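Local coordinates for C2 toxin component I (Clostridium botulinum, PDB 2J3X), which is the enzymatic component of a binary toxin, an ADP-ribosyltransferase that probably modifies actin inside the target cell, at residues K27-K32 with E87-N92. The protein carries 2 engineered substitutions. Numbering follows the deposited sequence. Where two conformers were deposited one is given.
Sequences KRWFTK and EALLKN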
loop_
_atom_site.group_PDB
_atom_site.type_symbol
_atom_site.label_atom_id
_atom_site.label_comp_id
_atom_site.label_asym_id
_atom_site.label_seq_id
_atom_site.Cartn_x
_atom_site.Cartn_y
_atom_site.Cartn_z
ATOM N N LYS A 27 -2.228 23.821 20.252
ATOM C CA LYS A 27 -2.573 24.084 21.655
ATOM C C LYS A 27 -3.894 23.380 21.967
ATOM O O LYS A 27 -4.021 22.705 22.986
ATOM C CB LYS A 27 -2.669 25.609 21.895
ATOM C CG LYS A 27 -3.504 26.067 23.098
ATOM C CD LYS A 27 -3.728 27.618 22.992
ATOM C CE LYS A 27 -4.825 28.127 23.911
ATOM N NZ LYS A 27 -6.060 28.613 23.171
ATOM N N ARG A 28 -4.897 23.553 21.096
ATOM C CA ARG A 28 -6.203 22.907 21.284
ATOM C C ARG A 28 -6.054 21.373 21.322
ATOM O O ARG A 28 -6.666 20.706 22.179
ATOM C CB ARG A 28 -7.210 23.308 20.205
ATOM C CG ARG A 28 -7.580 24.814 20.276
ATOM C CD ARG A 28 -8.462 25.246 19.111
ATOM N NE ARG A 28 -8.882 26.643 19.235
ATOM C CZ ARG A 28 -9.577 27.320 18.303
ATOM N NH1 ARG A 28 -9.937 26.749 17.133
ATOM N NH2 ARG A 28 -9.917 28.582 18.521
ATOM N N TRP A 29 -5.264 20.835 20.376
ATOM C CA TRP A 29 -5.069 19.399 20.305
ATOM C C TRP A 29 -4.451 18.903 21.597
ATOM O O TRP A 29 -4.926 17.892 22.164
ATOM C CB TRP A 29 -4.137 19.095 19.135
ATOM C CG TRP A 29 -3.940 17.626 18.809
ATOM C CD1 TRP A 29 -4.762 16.572 19.105
ATOM C CD2 TRP A 29 -2.845 17.104 18.042
ATOM N NE1 TRP A 29 -4.199 15.378 18.576
ATOM C CE2 TRP A 29 -3.024 15.699 17.941
ATOM C CE3 TRP A 29 -1.682 17.685 17.511
ATOM C CZ2 TRP A 29 -2.118 14.880 17.226
ATOM C CZ3 TRP A 29 -0.741 16.863 16.834
ATOM C CH2 TRP A 29 -0.993 15.471 16.699
ATOM N N PHE A 30 -3.397 19.580 22.047
ATOM C CA PHE A 30 -2.646 19.101 23.225
ATOM C C PHE A 30 -3.513 19.115 24.495
ATOM O O PHE A 30 -3.245 18.334 25.418
ATOM C CB PHE A 30 -1.352 19.879 23.422
ATOM C CG PHE A 30 -0.199 19.365 22.582
ATOM C CD1 PHE A 30 -0.417 18.915 21.282
ATOM C CD2 PHE A 30 1.090 19.305 23.101
ATOM C CE1 PHE A 30 0.642 18.446 20.475
ATOM C CE2 PHE A 30 2.151 18.805 22.310
ATOM C CZ PHE A 30 1.903 18.388 20.991
ATOM N N THR A 31 -4.571 19.921 24.526
ATOM C CA THR A 31 -5.474 19.851 25.707
ATOM C C THR A 31 -6.160 18.496 25.851
ATOM O O THR A 31 -6.703 18.190 26.916
ATOM C CB THR A 31 -6.514 20.957 25.758
ATOM O OG1 THR A 31 -7.509 20.773 24.739
ATOM C CG2 THR A 31 -5.821 22.324 25.561
ATOM N N LYS A 32 -6.133 17.684 24.787
ATOM C CA LYS A 32 -6.845 16.425 24.807
ATOM C C LYS A 32 -5.869 15.257 25.010
ATOM O O LYS A 32 -6.308 14.094 25.034
ATOM C CB LYS A 32 -7.597 16.213 23.493
ATOM C CG LYS A 32 -8.663 17.294 23.175
ATOM C CD LYS A 32 -9.160 17.106 21.762
ATOM C CE LYS A 32 -9.571 18.375 21.062
ATOM N NZ LYS A 32 -10.446 17.954 19.939
ATOM N N GLU A 87 -3.346 7.254 18.492
ATOM C CA GLU A 87 -4.314 7.573 19.546
ATOM C C GLU A 87 -4.552 9.082 19.663
ATOM O O GLU A 87 -5.719 9.507 19.815
ATOM C CB GLU A 87 -3.830 6.996 20.869
ATOM C CG GLU A 87 -4.754 7.162 22.040
ATOM C CD GLU A 87 -4.171 6.591 23.356
ATOM O OE1 GLU A 87 -3.118 5.924 23.337
ATOM O OE2 GLU A 87 -4.773 6.812 24.425
ATOM N N ALA A 88 -3.498 9.877 19.540
ATOM C CA ALA A 88 -3.639 11.353 19.574
ATOM C C ALA A 88 -4.495 11.830 18.390
ATOM O O ALA A 88 -5.387 12.693 18.520
ATOM C CB ALA A 88 -2.247 12.005 19.538
ATOM N N LEU A 89 -4.305 11.209 17.235
ATOM C CA LEU A 89 -5.089 11.626 16.051
ATOM C C LEU A 89 -6.598 11.333 16.206
ATOM O O LEU A 89 -7.426 12.078 15.712
ATOM C CB LEU A 89 -4.524 10.965 14.774
ATOM C CG LEU A 89 -3.126 11.443 14.377
ATOM C CD1 LEU A 89 -2.615 10.540 13.216
ATOM C CD2 LEU A 89 -3.209 12.874 13.851
ATOM N N LEU A 90 -6.934 10.214 16.868
ATOM C CA LEU A 90 -8.338 9.785 17.036
ATOM C C LEU A 90 -9.124 10.802 17.848
ATOM O O LEU A 90 -10.353 10.852 17.765
ATOM C CB LEU A 90 -8.392 8.417 17.751
ATOM C CG LEU A 90 -8.692 7.199 16.894
ATOM C CD1 LEU A 90 -8.408 7.429 15.424
ATOM C CD2 LEU A 90 -8.026 5.935 17.445
ATOM N N LYS A 91 -8.404 11.603 18.627
ATOM C CA LYS A 91 -9.017 12.523 19.590
ATOM C C LYS A 91 -9.423 13.850 18.950
ATOM O O LYS A 91 -10.053 14.691 19.586
ATOM C CB LYS A 91 -8.046 12.761 20.744
ATOM C CG LYS A 91 -7.954 11.550 21.714
ATOM C CD LYS A 91 -6.862 11.720 22.764
ATOM C CE LYS A 91 -6.942 10.620 23.867
ATOM N NZ LYS A 91 -5.930 10.931 24.966
ATOM N N ASN A 92 -9.095 14.041 17.680
ATOM C CA ASN A 92 -9.184 15.360 17.089
ATOM C C ASN A 92 -9.726 15.291 15.683
ATOM O O ASN A 92 -9.105 14.689 14.825
ATOM C CB ASN A 92 -7.772 15.946 17.100
ATOM C CG ASN A 92 -7.753 17.452 17.110
ATOM O OD1 ASN A 92 -8.420 18.073 17.941
ATOM N ND2 ASN A 92 -6.919 18.045 16.272
#
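Over one face of the Trp29 indole lies the amide nitrogen of Asn92, the amide plane only 19° from that of the ring and Asn92 ND2 3.9 Å from Trp29 CG. At the ring edge Trp29 NE1 gives a nearly straight hydrogen bond (171°) to Ala88 O, 2.9 Å away and almost in the indole plane. This donor sits above the carbonyl plane of Ala88, while the backbone N of Lys91 reaches the same oxygen from the opposite face, so two N-H groups share one carbonyl oxygen. Further along the ring, Trp29 CZ2 packs on Ala88 CB at 3.7 Å and, obliquely, on Leu89 CD2. With CG anti to the backbone N (chi1 -173°), Trp29 extends its indole across to the other helix. Two lysines cross between the segments in opposite directions: Lys32 NZ hydrogen-bonds Asn92 OD1 at 2.8 Å in the carbonyl plane, and Lys91 NZ, on an extended chain, hydrogen-bonds Lys32 O at 3.2 Å while also forming a salt bridge with Glu37. Asn92 ND2 donates to Tyr174 O, which probably helps hold the amide there. The contact lies near the C-terminal ends of helices 15-30 and 77-90, with Val41 of helix 35-42 also packing on Trp29 and Tyr174 just preceding the outermost sheet strand 175-178.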